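Side-chain contacts in adenylyltransferase and sulfurtransferase uba4 (Chaetomium thermophilum, PDB 6YUB), which probably adenylates and then thiolates the C-terminal glycine of a sulfur-carrier protein, serving wobble-uridine thiolation of tRNA and molybdenum cofactor biosynthesis: residues S92-L97 / P104-Y109; E13-Q18 / E27-L32. One frame throughout, in Å; residues are numbered along the deposited sequence.

Contact 1: S92-L97 / P104-Y109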
ATOM      1  N   SER B  92       3.912 -17.717 -19.030  1.00 30.33           N
ATOM      2  CA  SER B  92       3.839 -16.307 -19.397  1.00 26.79           C
ATOM      3  C   SER B  92       4.580 -15.438 -18.389  1.00 28.71           C
ATOM      4  O   SER B  92       5.226 -14.456 -18.768  1.00 36.44           O
ATOM      5  CB  SER B  92       2.377 -15.875 -19.503  1.00 27.57           C
ATOM      6  OG  SER B  92       2.265 -14.483 -19.707  1.00 27.80           O
ATOM      7  N   LEU B  93       4.491 -15.779 -17.101  1.00 29.60           N
ATOM      8  CA  LEU B  93       5.174 -15.005 -16.077  1.00 29.47           C
ATOM      9  C   LEU B  93       6.683 -15.168 -16.176  1.00 33.19           C
ATOM     10  O   LEU B  93       7.425 -14.178 -16.072  1.00 25.73           O
ATOM     11  CB  LEU B  93       4.685 -15.429 -14.693  1.00 24.98           C
ATOM     12  CG  LEU B  93       5.445 -14.858 -13.499  1.00 29.56           C
ATOM     13  CD1 LEU B  93       5.541 -13.352 -13.599  1.00 28.37           C
ATOM     14  CD2 LEU B  93       4.769 -15.267 -12.184  1.00 26.83           C
ATOM     15  N   ILE B  94       7.154 -16.404 -16.370  1.00 26.87           N
ATOM     16  CA  ILE B  94       8.587 -16.643 -16.482  1.00 34.92           C
ATOM     17  C   ILE B  94       9.156 -15.957 -17.719  1.00 35.79           C
ATOM     18  O   ILE B  94      10.320 -15.535 -17.722  1.00 36.99           O
ATOM     19  CB  ILE B  94       8.875 -18.157 -16.492  1.00 35.94           C
ATOM     20  CG1 ILE B  94       8.632 -18.732 -15.097  1.00 34.09           C
ATOM     21  CG2 ILE B  94      10.297 -18.433 -16.971  1.00 33.62           C
ATOM     22  CD1 ILE B  94       8.597 -20.247 -15.036  1.00 35.70           C
ATOM     23  N   THR B  95       8.353 -15.815 -18.774  1.00 29.79           N
ATOM     24  CA  THR B  95       8.818 -15.090 -19.951  1.00 36.72           C
ATOM     25  C   THR B  95       9.208 -13.662 -19.582  1.00 34.70           C
ATOM     26  O   THR B  95      10.234 -13.153 -20.044  1.00 30.50           O
ATOM     27  CB  THR B  95       7.743 -15.081 -21.040  1.00 31.54           C
ATOM     28  OG1 THR B  95       7.523 -16.414 -21.513  1.00 40.05           O
ATOM     29  CG2 THR B  95       8.168 -14.193 -22.203  1.00 34.95           C
ATOM     30  N   HIS B  96       8.406 -13.008 -18.737  1.00 38.51           N
ATOM     31  CA  HIS B  96       8.706 -11.645 -18.313  1.00 33.53           C
ATOM     32  C   HIS B  96       9.825 -11.613 -17.280  1.00 29.93           C
ATOM     33  O   HIS B  96      10.641 -10.686 -17.276  1.00 31.89           O
ATOM     34  CB  HIS B  96       7.442 -10.988 -17.755  1.00 34.36           C
ATOM     35  CG  HIS B  96       7.655  -9.595 -17.247  1.00 31.75           C
ATOM     36  ND1 HIS B  96       8.146  -8.579 -18.038  1.00 34.41           N
ATOM     37  CD2 HIS B  96       7.434  -9.050 -16.025  1.00 32.45           C
ATOM     38  CE1 HIS B  96       8.221  -7.468 -17.325  1.00 36.86           C
ATOM     39  NE2 HIS B  96       7.791  -7.727 -16.103  1.00 37.01           N
ATOM     40  N   LEU B  97       9.882 -12.606 -16.394  1.00 34.26           N
ATOM     41  CA  LEU B  97      10.979 -12.661 -15.433  1.00 35.87           C
ATOM     42  C   LEU B  97      12.317 -12.806 -16.147  1.00 27.76           C
ATOM     43  O   LEU B  97      13.293 -12.139 -15.795  1.00 28.08           O
ATOM     44  CB  LEU B  97      10.767 -13.814 -14.451  1.00 30.38           C
ATOM     45  CG  LEU B  97       9.481 -13.774 -13.624  1.00 32.26           C
ATOM     46  CD1 LEU B  97       9.405 -14.988 -12.701  1.00 33.85           C
ATOM     47  CD2 LEU B  97       9.367 -12.490 -12.820  1.00 32.72           C
ATOM     48  N   PRO B 104      18.792 -15.896 -12.832  1.00 31.98           N
ATOM     49  CA  PRO B 104      18.197 -16.883 -11.922  1.00 31.18           C
ATOM     50  C   PRO B 104      17.642 -18.084 -12.673  1.00 35.45           C
ATOM     51  O   PRO B 104      17.329 -18.024 -13.862  1.00 37.93           O
ATOM     52  CB  PRO B 104      17.069 -16.106 -11.224  1.00 27.35           C
ATOM     53  CG  PRO B 104      17.335 -14.667 -11.503  1.00 31.58           C
ATOM     54  CD  PRO B 104      18.039 -14.628 -12.828  1.00 33.44           C
ATOM     55  N   VAL B 105      17.511 -19.187 -11.943  1.00 40.89           N
ATOM     56  CA  VAL B 105      16.874 -20.395 -12.460  1.00 35.52           C
ATOM     57  C   VAL B 105      15.397 -20.355 -12.092  1.00 40.09           C
ATOM     58  O   VAL B 105      15.041 -20.143 -10.924  1.00 34.30           O
ATOM     59  CB  VAL B 105      17.548 -21.658 -11.899  1.00 37.26           C
ATOM     60  CG1 VAL B 105      16.812 -22.906 -12.371  1.00 37.42           C
ATOM     61  CG2 VAL B 105      19.010 -21.710 -12.309  1.00 40.80           C
ATOM     62  N   TYR B 106      14.536 -20.554 -13.087  1.00 33.42           N
ATOM     63  CA  TYR B 106      13.089 -20.537 -12.892  1.00 35.01           C
ATOM     64  C   TYR B 106      12.549 -21.949 -13.046  1.00 31.19           C
ATOM     65  O   TYR B 106      12.839 -22.620 -14.035  1.00 33.66           O
ATOM     66  CB  TYR B 106      12.417 -19.583 -13.882  1.00 29.97           C
ATOM     67  CG  TYR B 106      12.925 -18.161 -13.765  1.00 29.81           C
ATOM     68  CD1 TYR B 106      12.510 -17.339 -12.725  1.00 34.93           C
ATOM     69  CD2 TYR B 106      13.826 -17.643 -14.687  1.00 32.12           C
ATOM     70  CE1 TYR B 106      12.972 -16.044 -12.606  1.00 32.38           C
ATOM     71  CE2 TYR B 106      14.295 -16.344 -14.576  1.00 31.76           C
ATOM     72  CZ  TYR B 106      13.864 -15.551 -13.529  1.00 32.00           C
ATOM     73  OH  TYR B 106      14.322 -14.254 -13.402  1.00 33.30           O
ATOM     74  N   VAL B 107      11.777 -22.399 -12.062  1.00 29.03           N
ATOM     75  CA  VAL B 107      11.275 -23.761 -12.007  1.00 32.68           C
ATOM     76  C   VAL B 107       9.754 -23.712 -12.050  1.00 32.07           C
ATOM     77  O   VAL B 107       9.101 -23.397 -11.056  1.00 35.11           O
ATOM     78  CB  VAL B 107      11.771 -24.494 -10.745  1.00 35.41           C
ATOM     79  CG1 VAL B 107      11.343 -25.952 -10.780  1.00 37.09           C
ATOM     80  CG2 VAL B 107      13.279 -24.373 -10.619  1.00 30.37           C
ATOM     81  N   PRO B 108       9.146 -24.021 -13.192  1.00 30.73           N
ATOM     82  CA  PRO B 108       7.682 -23.995 -13.269  1.00 34.29           C
ATOM     83  C   PRO B 108       7.046 -25.307 -12.837  1.00 37.05           C
ATOM     84  O   PRO B 108       7.539 -26.399 -13.124  1.00 39.73           O
ATOM     85  CB  PRO B 108       7.427 -23.725 -14.758  1.00 34.44           C
ATOM     86  CG  PRO B 108       8.576 -24.408 -15.440  1.00 35.31           C
ATOM     87  CD  PRO B 108       9.766 -24.275 -14.511  1.00 31.23           C
ATOM     88  N   TYR B 109       5.944 -25.185 -12.103  1.00 35.06           N
ATOM     89  CA  TYR B 109       5.067 -26.309 -11.786  1.00 33.39           C
ATOM     90  C   TYR B 109       3.774 -26.063 -12.559  1.00 38.25           C
ATOM     91  O   TYR B 109       2.937 -25.255 -12.142  1.00 34.61           O
ATOM     92  CB  TYR B 109       4.814 -26.426 -10.286  1.00 34.99           C
ATOM     93  CG  TYR B 109       6.031 -26.811  -9.473  1.00 33.68           C
ATOM     94  CD1 TYR B 109       6.939 -25.847  -9.057  1.00 28.88           C
ATOM     95  CD2 TYR B 109       6.266 -28.135  -9.110  1.00 27.33           C
ATOM     96  CE1 TYR B 109       8.051 -26.185  -8.311  1.00 28.85           C
ATOM     97  CE2 TYR B 109       7.378 -28.484  -8.359  1.00 29.50           C
ATOM     98  CZ  TYR B 109       8.267 -27.500  -7.961  1.00 31.30           C
ATOM     99  OH  TYR B 109       9.375 -27.829  -7.216  1.00 30.68           O
TER

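Contact 2: E13-Q18 / E27-L32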
ATOM      1  N   GLU B  13      27.865  -5.720 -11.544  1.00 36.72           N
ATOM      2  CA  GLU B  13      27.226  -4.579 -12.192  1.00 35.74           C
ATOM      3  C   GLU B  13      25.715  -4.608 -12.006  1.00 33.76           C
ATOM      4  O   GLU B  13      25.099  -3.579 -11.711  1.00 32.68           O
ATOM      5  CB  GLU B  13      27.582  -4.557 -13.683  1.00 34.90           C
ATOM      6  CG  GLU B  13      26.765  -3.580 -14.526  1.00 35.28           C
ATOM      7  CD  GLU B  13      27.230  -3.538 -15.978  1.00 40.41           C
ATOM      8  OE1 GLU B  13      28.325  -4.072 -16.255  1.00 38.60           O
ATOM      9  OE2 GLU B  13      26.511  -2.970 -16.835  1.00 37.94           O
ATOM     10  N   ARG B  14      25.101  -5.776 -12.178  1.00 32.13           N
ATOM     11  CA  ARG B  14      23.647  -5.870 -12.123  1.00 38.09           C
ATOM     12  C   ARG B  14      23.105  -5.548 -10.735  1.00 29.48           C
ATOM     13  O   ARG B  14      22.028  -4.947 -10.624  1.00 29.03           O
ATOM     14  CB  ARG B  14      23.206  -7.273 -12.569  1.00 36.84           C
ATOM     15  CG  ARG B  14      21.707  -7.484 -12.632  1.00 33.33           C
ATOM     16  CD  ARG B  14      21.355  -8.856 -13.217  1.00 32.38           C
ATOM     17  NE  ARG B  14      21.263  -8.833 -14.672  1.00 32.08           N
ATOM     18  CZ  ARG B  14      20.153  -8.542 -15.348  1.00 31.08           C
ATOM     19  NH1 ARG B  14      19.027  -8.252 -14.704  1.00 29.99           N
ATOM     20  NH2 ARG B  14      20.166  -8.545 -16.670  1.00 32.24           N
ATOM     21  N   TYR B  15      23.834  -5.907  -9.679  1.00 28.90           N
ATOM     22  CA  TYR B  15      23.354  -5.760  -8.309  1.00 31.72           C
ATOM     23  C   TYR B  15      24.087  -4.674  -7.527  1.00 34.64           C
ATOM     24  O   TYR B  15      23.933  -4.594  -6.303  1.00 32.58           O
ATOM     25  CB  TYR B  15      23.485  -7.091  -7.563  1.00 33.49           C
ATOM     26  CG  TYR B  15      22.808  -8.258  -8.248  1.00 28.06           C
ATOM     27  CD1 TYR B  15      21.498  -8.157  -8.684  1.00 30.45           C
ATOM     28  CD2 TYR B  15      23.484  -9.444  -8.471  1.00 31.50           C
ATOM     29  CE1 TYR B  15      20.872  -9.214  -9.316  1.00 32.58           C
ATOM     30  CE2 TYR B  15      22.867 -10.514  -9.107  1.00 32.17           C
ATOM     31  CZ  TYR B  15      21.562 -10.386  -9.526  1.00 29.91           C
ATOM     32  OH  TYR B  15      20.937 -11.432 -10.159  1.00 31.41           O
ATOM     33  N   SER B  16      24.878  -3.834  -8.200  1.00 32.44           N
ATOM     34  CA  SER B  16      25.704  -2.864  -7.490  1.00 34.92           C
ATOM     35  C   SER B  16      24.863  -1.895  -6.665  1.00 40.62           C
ATOM     36  O   SER B  16      25.251  -1.521  -5.552  1.00 36.68           O
ATOM     37  CB  SER B  16      26.568  -2.092  -8.489  1.00 31.57           C
ATOM     38  OG  SER B  16      25.762  -1.519  -9.509  1.00 39.18           O
ATOM     39  N   ARG B  17      23.715  -1.469  -7.195  1.00 34.48           N
ATOM     40  CA  ARG B  17      22.939  -0.433  -6.526  1.00 38.99           C
ATOM     41  C   ARG B  17      22.297  -0.933  -5.233  1.00 38.45           C
ATOM     42  O   ARG B  17      22.129  -0.151  -4.288  1.00 36.88           O
ATOM     43  CB  ARG B  17      21.866   0.111  -7.470  1.00 50.39           C
ATOM     44  CG  ARG B  17      22.402   0.850  -8.693  1.00 65.80           C
ATOM     45  CD  ARG B  17      23.151   2.130  -8.322  1.00 77.49           C
ATOM     46  NE  ARG B  17      22.626   2.777  -7.120  1.00 84.48           N
ATOM     47  CZ  ARG B  17      21.617   3.645  -7.101  1.00 90.68           C
ATOM     48  NH1 ARG B  17      20.997   3.985  -8.223  1.00 94.06           N
ATOM     49  NH2 ARG B  17      21.225   4.171  -5.951  1.00 92.24           N
ATOM     50  N   GLN B  18      21.932  -2.214  -5.159  1.00 41.85           N
ATOM     51  CA  GLN B  18      21.277  -2.723  -3.958  1.00 42.99           C
ATOM     52  C   GLN B  18      22.263  -3.280  -2.937  1.00 34.03           C
ATOM     53  O   GLN B  18      21.958  -3.294  -1.741  1.00 41.02           O
ATOM     54  CB  GLN B  18      20.243  -3.796  -4.323  1.00 41.69           C
ATOM     55  CG  GLN B  18      20.802  -5.112  -4.832  1.00 41.23           C
ATOM     56  CD  GLN B  18      19.721  -6.178  -4.991  1.00 48.37           C
ATOM     57  OE1 GLN B  18      18.530  -5.868  -5.027  1.00 47.67           O
ATOM     58  NE2 GLN B  18      20.135  -7.436  -5.083  1.00 39.86           N
ATOM     59  N   GLU B  27      27.695 -10.236   1.248  1.00 41.50           N
ATOM     60  CA  GLU B  27      27.093 -11.353   1.968  1.00 37.81           C
ATOM     61  C   GLU B  27      25.588 -11.399   1.740  1.00 32.43           C
ATOM     62  O   GLU B  27      25.014 -12.476   1.529  1.00 32.94           O
ATOM     63  CB  GLU B  27      27.412 -11.245   3.457  1.00 39.82           C
ATOM     64  N   GLY B  28      24.934 -10.237   1.770  1.00 30.50           N
ATOM     65  CA  GLY B  28      23.502 -10.205   1.536  1.00 30.79           C
ATOM     66  C   GLY B  28      23.138 -10.678   0.142  1.00 35.22           C
ATOM     67  O   GLY B  28      22.158 -11.401  -0.042  1.00 32.85           O
ATOM     68  N   GLN B  29      23.935 -10.286  -0.858  1.00 34.69           N
ATOM     69  CA  GLN B  29      23.637 -10.666  -2.231  1.00 31.31           C
ATOM     70  C   GLN B  29      23.832 -12.159  -2.449  1.00 28.93           C
ATOM     71  O   GLN B  29      23.014 -12.808  -3.111  1.00 33.17           O
ATOM     72  CB  GLN B  29      24.516  -9.867  -3.196  1.00 36.56           C
ATOM     73  CG  GLN B  29      24.118 -10.037  -4.648  1.00 34.43           C
ATOM     74  CD  GLN B  29      22.706  -9.556  -4.913  1.00 32.14           C
ATOM     75  OE1 GLN B  29      22.332  -8.454  -4.518  1.00 33.99           O
ATOM     76  NE2 GLN B  29      21.909 -10.390  -5.572  1.00 33.97           N
ATOM     77  N   LEU B  30      24.918 -12.726  -1.918  1.00 31.78           N
ATOM     78  CA  LEU B  30      25.136 -14.161  -2.049  1.00 29.29           C
ATOM     79  C   LEU B  30      24.019 -14.959  -1.390  1.00 30.47           C
ATOM     80  O   LEU B  30      23.667 -16.043  -1.869  1.00 35.25           O
ATOM     81  CB  LEU B  30      26.483 -14.551  -1.443  1.00 31.37           C
ATOM     82  CG  LEU B  30      27.725 -14.115  -2.218  1.00 40.03           C
ATOM     83  CD1 LEU B  30      28.980 -14.358  -1.393  1.00 40.20           C
ATOM     84  CD2 LEU B  30      27.812 -14.843  -3.555  1.00 31.23           C
ATOM     85  N   ARG B  31      23.452 -14.442  -0.296  1.00 32.51           N
ATOM     86  CA  ARG B  31      22.356 -15.137   0.370  1.00 29.45           C
ATOM     87  C   ARG B  31      21.115 -15.178  -0.511  1.00 30.11           C
ATOM     88  O   ARG B  31      20.365 -16.164  -0.498  1.00 29.87           O
ATOM     89  CB  ARG B  31      22.046 -14.476   1.708  1.00 29.21           C
ATOM     90  CG  ARG B  31      23.016 -14.874   2.804  1.00 36.28           C
ATOM     91  CD  ARG B  31      22.859 -14.013   4.044  1.00 37.46           C
ATOM     92  NE  ARG B  31      23.902 -14.303   5.025  1.00 42.41           N
ATOM     93  CZ  ARG B  31      24.018 -13.699   6.205  1.00 44.92           C
ATOM     94  NH1 ARG B  31      23.152 -12.762   6.562  1.00 43.09           N
ATOM     95  NH2 ARG B  31      25.002 -14.036   7.024  1.00 44.29           N
ATOM     96  N   LEU B  32      20.862 -14.110  -1.273  1.00 31.48           N
ATOM     97  CA  LEU B  32      19.778 -14.157  -2.249  1.00 34.09           C
ATOM     98  C   LEU B  32      20.086 -15.167  -3.352  1.00 32.29           C
ATOM     99  O   LEU B  32      19.242 -16.001  -3.704  1.00 31.96           O
ATOM    100  CB  LEU B  32      19.543 -12.770  -2.843  1.00 33.89           C
ATOM    101  CG  LEU B  32      19.070 -11.686  -1.885  1.00 33.43           C
ATOM    102  CD1 LEU B  32      19.022 -10.338  -2.599  1.00 31.96           C
ATOM    103  CD2 LEU B  32      17.711 -12.040  -1.285  1.00 33.07           C
TER

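Contact 1: S92-L97 / P104-Y109
Ile-94 and Leu-97 on helix 89-100 pack against Tyr-106 and Pro-108 on strand 105-109 in an apolar helix-on-sheet contact, a worked example of the beta-alpha-beta crossover in the Rossmann-type fold of the enzyme's ThiF-family, adenylating part. The chain leaves strand 60-64, passes through the helix and returns as strand 105-109, parallel to strand 60-64 and outermost in the sheet within this chain. Helix and returning strand consequently run almost antiparallel, at 173°, with the axes of the two segments 9.8 Å apart. Tyr-106 and Pro-108 turn toward the helix, whereas Val-107 between them turns away. Both branches of Ile-94 border Tyr-106 CB, CG2 at 3.9 Å; the longer one, with CG1 beside the backbone N (chi1 -72°) and an extended chi2, also carries CD1 to 3.7 Å from Pro-108 CB. Ile-63 of strand 60-64 and Ala-54 of helix 46-56 add to this apolar layer. The tyrosine ring is tethered at its far end, where OH hydrogen-bonds to Asn-101 O just beyond the helix. Toward the other end of the strand, the side chain of Pro-108 comes within about 8 Å of that of Asp-65, a predicted ATP-binding residue. Leu-97 approaches the ring obliquely along its CD1-CE1-CZ side with two carbons: CB is 3.6 Å from Tyr-106 CE1, and Leu-97 CD1 approaches the same CE1 at 3.7 Å.

Contact 2: E13-Q18 / E27-L32
Gln-29 of helix 25-33 lays its amide flat on the ring of Tyr-15 from helix 9-19, an amide-pi stack at the heart of a helix-helix packing between two successive N-terminal helices whose segments cross at 121°. The tight part of the contact is this buried stack. Ring and amide planes differ by only 4°, and Gln-29 NE2 sits 3.4 Å above the ring centre; the opposite face is backed by Arg-14 CB. A bend at chi2 (61°) folds the amide over the ring. Both its ends are gripped: NE2 donates to Ala-56 O, and OE1 accepts from Gln-18 NE2, modelled at a doubtfully short 2.5 Å. Gln-18 NE2 also donates to Ala-56 O, so one carbonyl at the end of helix 46-56 fastens the helix pair to the Rossmann-type core, away from the annotated sites.

Leu-32 adds only a marginal touch between these segments, CD1 to Gln-18 NE2 at 4.0 Å, and also packs against Leu-226 and Val-227 of helix 208-228. The outer side of helix 9-19 is looser: Glu-13 is exposed and Arg-17 poorly ordered, although another protein chain touches both. Ser-16 points away from helix 25-33, and its OG hydrogen-bonds to Glu-13 O at 3.1 Å.

Contacts 1 and 2 follow one another along the chain and share no helix or strand; their centres lie 20 Å apart and their nearest atoms about 5 Å. Contact 1 joins a helix to the border of the central sheet, whereas contact 2 joins two helices preceding the first strand. Distance from the middle of the chain does not dictate burial: contact 2 is farther out, yet its touching residues are all buried, while contact 1 is partly buried. Their chemistry differs as well: contact 1 is essentially apolar between its segments, whereas contact 2, though the more buried, pairs an amide with an aromatic face and with a second amide. Asn-101, which already holds Tyr-106, also reaches Tyr-15 OH through ND2.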